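Local coordinates for protein putative secreted endoglycosylceramidase (Rhodococcus hoagii, PDB 6JYZ) that probably hydrolyses O-glycosidic linkages of glycolipids as an endogalactosylceramidase, a glycoside hydrolase of family 5, at residues P23-E28 with R38-R43; A247-E252 with D284-F289. All coordinates share one frame; numbering follows the deposited sequence.

In the fold
Both contacts lie at or just before the starts of strands of the family 5 (beta/alpha)8 barrel, which probably places them at the end away from the catalytic side, since in such barrels that side is formed at the C-terminal ends of the strands. Contact 1 sets the N-terminal hairpin strand against the beginning of strand 38-47, which runs on into the barrel; contact 2 joins the end of helix 230-251 to the turn that leads into barrel strand 287-289. Their centres are about 16 Å apart, yet they touch: Leu286 CD2 packs 3.7 Å from Thr26 OG1. A bound isopropanol, probably from the crystallisation liquor, sits about 4 Å from the Pro23 side chain.

Contact 1: residues P23-E28 with R38-R43; sequences PRLTVE and RTVLLR
Leu25 carries the apolar part of this contact with both of its methyl branches. Its CD1 meets Leu42 CD1 tip to tip at 4.1 Å, while CD2 lies against Val40 CG2 at 4.0 Å, the two side chains crossing at about a right angle. The isobutyl group reaches these partners because CG of Leu25 stands opposite the carbonyl carbon (chi1 -60°), leaving the fork spread across the gap. Tyr119, at the start of barrel strand 119-124, touches both Leu25 and Leu42 and extends the apolar patch.

The second kind of contact sets an apolar ring beside a charged group. Pro23 CG comes up at the edge of the Arg38 guanidinium, near its plane, 3.8 Å from NH2. Arg38 leaves its own backbone alongside the other segment, and a bend at chi3 (-56°) turns the guanidinium round beside the proline. Its charge is answered by Asp34 at NE and by Glu433 at NH1, with Arg431 O as a further acceptor for NH1.

The segments therefore meet through side chains, with strand 31-34 bonded by its backbone to both 23-28 and Val40. This is the N-terminal hairpin packing against the base of the barrel: methyl groups and a proline ring make the fit, and the buried arginine takes its polar partners from other parts of the chain.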
loop_
_atom_site.group_PDB
_atom_site.type_symbol
_atom_site.label_atom_id
_atom_site.label_comp_id
_atom_site.label_asym_id
_atom_site.label_seq_id
_atom_site.Cartn_x
_atom_site.Cartn_y
_atom_site.Cartn_z
ATOM N N PRO A 23 -1.716 19.967 1.251
ATOM C CA PRO A 23 -0.910 20.512 0.164
ATOM C C PRO A 23 -0.525 19.443 -0.862
ATOM O O PRO A 23 -0.376 18.237 -0.550
ATOM C CB PRO A 23 0.310 21.113 0.830
ATOM C CG PRO A 23 0.412 20.318 2.089
ATOM C CD PRO A 23 -1.002 20.035 2.532
ATOM N N ARG A 24 -0.294 19.858 -2.073
ATOM C CA ARG A 24 0.124 18.948 -3.147
ATOM C C ARG A 24 1.485 18.375 -2.763
ATOM O O ARG A 24 2.379 19.073 -2.259
ATOM C CB ARG A 24 0.234 19.784 -4.426
ATOM C CG ARG A 24 0.940 19.068 -5.574
ATOM C CD ARG A 24 0.840 19.921 -6.832
ATOM N NE ARG A 24 1.862 19.543 -7.810
ATOM C CZ ARG A 24 2.075 20.305 -8.891
ATOM N NH1 ARG A 24 1.376 21.434 -9.029
ATOM N NH2 ARG A 24 3.005 19.915 -9.751
ATOM N N LEU A 25 1.667 17.093 -3.123
ATOM C CA LEU A 25 2.926 16.397 -2.913
ATOM C C LEU A 25 3.719 16.262 -4.201
ATOM O O LEU A 25 3.136 16.019 -5.288
ATOM C CB LEU A 25 2.683 14.997 -2.346
ATOM C CG LEU A 25 1.966 15.046 -1.017
ATOM C CD1 LEU A 25 1.749 13.632 -0.457
ATOM C CD2 LEU A 25 2.688 15.921 -0.015
ATOM N N THR A 26 5.016 16.278 -4.093
ATOM C CA THR A 26 6.000 16.167 -5.160
ATOM C C THR A 26 7.173 15.348 -4.635
ATOM O O THR A 26 7.119 14.767 -3.539
ATOM C CB THR A 26 6.379 17.606 -5.602
ATOM O OG1 THR A 26 7.176 17.520 -6.787
ATOM C CG2 THR A 26 7.146 18.392 -4.562
ATOM N N VAL A 27 8.209 15.234 -5.471
ATOM C CA VAL A 27 9.435 14.562 -5.106
ATOM C C VAL A 27 10.571 15.549 -5.330
ATOM O O VAL A 27 10.630 16.185 -6.401
ATOM C CB VAL A 27 9.636 13.285 -5.946
ATOM C CG1 VAL A 27 11.053 12.726 -5.738
ATOM C CG2 VAL A 27 8.587 12.244 -5.644
ATOM N N GLU A 28 11.481 15.643 -4.356
ATOM C CA GLU A 28 12.688 16.400 -4.628
ATOM C C GLU A 28 13.806 15.698 -3.859
ATOM O O GLU A 28 13.648 15.409 -2.670
ATOM C CB GLU A 28 12.527 17.841 -4.196
ATOM C CG GLU A 28 13.755 18.638 -4.602
ATOM C CD GLU A 28 13.532 20.081 -4.248
ATOM O OE1 GLU A 28 13.301 20.336 -3.056
ATOM O OE2 GLU A 28 13.529 20.922 -5.179
ATOM N N ARG A 38 8.326 21.033 2.480
ATOM C CA ARG A 38 8.477 20.210 3.672
ATOM C C ARG A 38 8.632 18.741 3.329
ATOM O O ARG A 38 8.047 18.269 2.348
ATOM C CB ARG A 38 7.238 20.339 4.534
ATOM C CG ARG A 38 7.073 21.827 4.885
ATOM C CD ARG A 38 5.874 22.085 5.750
ATOM N NE ARG A 38 4.658 21.591 5.159
ATOM C CZ ARG A 38 3.551 21.475 5.841
ATOM N NH1 ARG A 38 3.515 21.821 7.130
ATOM N NH2 ARG A 38 2.443 20.982 5.290
ATOM N N THR A 39 9.498 18.047 4.038
ATOM C CA THR A 39 9.614 16.603 3.922
ATOM C C THR A 39 8.397 15.959 4.557
ATOM O O THR A 39 8.031 16.274 5.709
ATOM C CB THR A 39 10.867 16.148 4.659
ATOM O OG1 THR A 39 11.982 16.821 4.086
ATOM C CG2 THR A 39 11.050 14.660 4.548
ATOM N N VAL A 40 7.742 15.034 3.840
ATOM C CA VAL A 40 6.513 14.432 4.296
ATOM C C VAL A 40 6.725 12.965 4.597
ATOM O O VAL A 40 7.155 12.231 3.691
ATOM C CB VAL A 40 5.384 14.701 3.274
ATOM C CG1 VAL A 40 4.121 13.947 3.696
ATOM C CG2 VAL A 40 5.100 16.206 3.188
ATOM N N LEU A 41 6.302 12.485 5.757
ATOM C CA LEU A 41 6.274 11.072 6.049
ATOM C C LEU A 41 4.831 10.631 5.962
ATOM O O LEU A 41 3.964 11.083 6.730
ATOM C CB LEU A 41 6.845 10.805 7.467
ATOM C CG LEU A 41 8.336 11.118 7.674
ATOM C CD1 LEU A 41 8.723 10.789 9.097
ATOM C CD2 LEU A 41 9.216 10.324 6.679
ATOM N N LEU A 42 4.597 9.688 5.055
ATOM C CA LEU A 42 3.269 9.150 4.783
ATOM C C LEU A 42 3.180 7.803 5.463
ATOM O O LEU A 42 3.714 6.797 4.903
ATOM C CB LEU A 42 3.023 9.032 3.275
ATOM C CG LEU A 42 2.965 10.359 2.512
ATOM C CD1 LEU A 42 2.918 10.044 1.021
ATOM C CD2 LEU A 42 1.743 11.171 2.974
ATOM N N ARG A 43 2.551 7.721 6.642
ATOM C CA ARG A 43 2.440 6.472 7.390
ATOM C C ARG A 43 0.993 6.167 7.626
ATOM O O ARG A 43 0.215 7.036 8.094
ATOM C CB ARG A 43 3.201 6.650 8.703
ATOM C CG ARG A 43 4.693 6.682 8.301
ATOM C CD ARG A 43 5.551 6.613 9.531
ATOM N NE ARG A 43 6.964 6.674 9.152
ATOM C CZ ARG A 43 7.841 6.774 10.115
ATOM N NH1 ARG A 43 7.436 6.780 11.385
ATOM N NH2 ARG A 43 9.109 6.931 9.799
#

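Contact 2: residues A247-E252 with D284-F289; sequences AIRQAE and DPLVVF
Arg249, near the end of helix 230-251, grips Asp284 side-on at the rim of the (beta/alpha)8 barrel, on the side where its strands begin and a type I turn from Asp284 to Val287 enters strand 287-289. Two nearly straight bonds make the tight part. Arg249 NE donates to Asp284 OD2 over 2.8 Å, and Arg249 NH2 donates to Asp284 OD1 over 3.0 Å. Both acceptors lie in the guanidinium plane, but the carboxylate is twisted by 41° against it: OD2 is met on its syn side but tilted out of the carboxylate plane, OD1 from farther above it. The arginine chain bends at chi2 (-68°), bringing its flat end round to the aspartate.

Further bonds hold the arginine in place. Arg249 NH1 donates to the syn lone pair of Glu252 OE1 at 2.9 Å, and also to His258 O, so all three guanidinium nitrogens are engaged. Glu252 OE2 in turn accepts from Tyr217 OH and His258 N. With carboxylates on two sides, the guanidinium probably stays firmly charged.

The looser part is van der Waals packing: Leu286 CB approaches NH2 of Arg249 obliquely at 3.6 Å, while its side chain also packs on Leu259 of strand 259-262. The contact lies at the surface, with Arg249, Asp284 and Leu286 all partly exposed; exposed Pro285 follows the aspartate in the turn.

An Asx turn steadies the aspartate: the backbone N of Leu286 donates to the anti lone pair of Asp284 OD1 at 2.9 Å, giving that oxygen a second donor besides Arg249 NH2.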
loop_
_atom_site.group_PDB
_atom_site.type_symbol
_atom_site.label_atom_id
_atom_site.label_comp_id
_atom_site.label_asym_id
_atom_site.label_seq_id
_atom_site.Cartn_x
_atom_site.Cartn_y
_atom_site.Cartn_z
ATOM N N ALA A 247 0.314 7.262 -20.384
ATOM C CA ALA A 247 -1.116 7.473 -20.515
ATOM C C ALA A 247 -1.613 8.337 -19.387
ATOM O O ALA A 247 -2.457 9.232 -19.604
ATOM C CB ALA A 247 -1.820 6.145 -20.557
ATOM N N ILE A 248 -1.137 8.118 -18.157
ATOM C CA ILE A 248 -1.549 8.907 -16.999
ATOM C C ILE A 248 -1.075 10.337 -17.204
ATOM O O ILE A 248 -1.860 11.270 -16.911
ATOM C CB ILE A 248 -0.926 8.276 -15.733
ATOM C CG1 ILE A 248 -1.739 7.011 -15.398
ATOM C CG2 ILE A 248 -0.964 9.257 -14.575
ATOM C CD1 ILE A 248 -1.036 6.096 -14.312
ATOM N N ARG A 249 0.149 10.567 -17.639
ATOM C CA ARG A 249 0.629 11.955 -17.708
ATOM C C ARG A 249 -0.186 12.697 -18.755
ATOM O O ARG A 249 -0.487 13.901 -18.547
ATOM C CB ARG A 249 2.113 11.945 -18.102
ATOM C CG ARG A 249 3.028 11.442 -16.979
ATOM C CD ARG A 249 3.059 12.438 -15.824
ATOM N NE ARG A 249 3.935 11.990 -14.705
ATOM C CZ ARG A 249 3.547 11.805 -13.448
ATOM N NH1 ARG A 249 2.309 11.983 -13.046
ATOM N NH2 ARG A 249 4.501 11.449 -12.571
ATOM N N GLN A 250 -0.603 12.067 -19.842
ATOM C CA GLN A 250 -1.474 12.751 -20.799
ATOM C C GLN A 250 -2.833 13.038 -20.174
ATOM O O GLN A 250 -3.402 14.128 -20.367
ATOM C CB GLN A 250 -1.591 11.880 -22.050
ATOM C CG GLN A 250 -2.500 12.466 -23.142
ATOM C CD GLN A 250 -1.961 13.769 -23.658
ATOM O OE1 GLN A 250 -0.770 13.892 -23.973
ATOM N NE2 GLN A 250 -2.850 14.758 -23.739
ATOM N N ALA A 251 -3.390 12.112 -19.430
ATOM C CA ALA A 251 -4.704 12.262 -18.864
ATOM C C ALA A 251 -4.705 13.327 -17.780
ATOM O O ALA A 251 -5.783 13.834 -17.401
ATOM C CB ALA A 251 -5.174 10.931 -18.282
ATOM N N GLU A 252 -3.566 13.683 -17.186
ATOM C CA GLU A 252 -3.485 14.703 -16.161
ATOM C C GLU A 252 -3.427 16.102 -16.747
ATOM O O GLU A 252 -3.358 17.055 -15.987
ATOM C CB GLU A 252 -2.231 14.497 -15.295
ATOM C CG GLU A 252 -2.322 13.271 -14.372
ATOM C CD GLU A 252 -0.969 13.019 -13.741
ATOM O OE1 GLU A 252 0.062 13.156 -14.362
ATOM O OE2 GLU A 252 -0.976 12.634 -12.524
ATOM N N ASP A 284 10.816 9.210 -14.958
ATOM C CA ASP A 284 9.922 10.333 -14.682
ATOM C C ASP A 284 10.333 10.771 -13.305
ATOM O O ASP A 284 10.579 9.941 -12.409
ATOM C CB ASP A 284 8.459 9.807 -14.692
ATOM C CG ASP A 284 7.400 10.840 -14.304
ATOM O OD1 ASP A 284 7.399 11.346 -13.154
ATOM O OD2 ASP A 284 6.602 11.209 -15.198
ATOM N N PRO A 285 10.421 12.086 -13.015
ATOM C CA PRO A 285 10.999 12.531 -11.763
ATOM C C PRO A 285 10.127 12.276 -10.536
ATOM O O PRO A 285 10.639 12.405 -9.429
ATOM C CB PRO A 285 11.215 14.061 -11.955
ATOM C CG PRO A 285 10.250 14.364 -13.037
ATOM C CD PRO A 285 10.205 13.171 -13.993
ATOM N N LEU A 286 8.865 11.906 -10.739
ATOM C CA LEU A 286 7.972 11.697 -9.610
ATOM C C LEU A 286 7.728 10.224 -9.308
ATOM O O LEU A 286 6.763 9.912 -8.594
ATOM C CB LEU A 286 6.633 12.432 -9.834
ATOM C CG LEU A 286 6.788 13.912 -10.142
ATOM C CD1 LEU A 286 5.403 14.563 -10.340
ATOM C CD2 LEU A 286 7.535 14.632 -9.048
ATOM N N VAL A 287 8.630 9.352 -9.773
ATOM C CA VAL A 287 8.440 7.945 -9.377
ATOM C C VAL A 287 8.930 7.701 -7.956
ATOM O O VAL A 287 9.826 8.373 -7.431
ATOM C CB VAL A 287 9.185 6.997 -10.358
ATOM C CG1 VAL A 287 8.592 7.101 -11.763
ATOM C CG2 VAL A 287 10.710 7.164 -10.341
ATOM N N VAL A 288 8.321 6.696 -7.324
ATOM C CA VAL A 288 8.582 6.282 -5.939
ATOM C C VAL A 288 8.670 4.763 -5.935
ATOM O O VAL A 288 7.726 4.101 -6.402
ATOM C CB VAL A 288 7.440 6.781 -5.032
ATOM C CG1 VAL A 288 7.589 6.166 -3.636
ATOM C CG2 VAL A 288 7.378 8.319 -4.992
ATOM N N PHE A 289 9.785 4.219 -5.443
ATOM C CA PHE A 289 9.961 2.770 -5.407
ATOM C C PHE A 289 9.287 2.174 -4.173
ATOM O O PHE A 289 9.462 2.672 -3.043
ATOM C CB PHE A 289 11.469 2.491 -5.377
ATOM C CG PHE A 289 11.807 1.015 -5.409
ATOM C CD1 PHE A 289 11.242 0.173 -6.363
ATOM C CD2 PHE A 289 12.642 0.445 -4.450
ATOM C CE1 PHE A 289 11.541 -1.207 -6.378
ATOM C CE2 PHE A 289 12.925 -0.938 -4.495
ATOM C CZ PHE A 289 12.367 -1.730 -5.429
#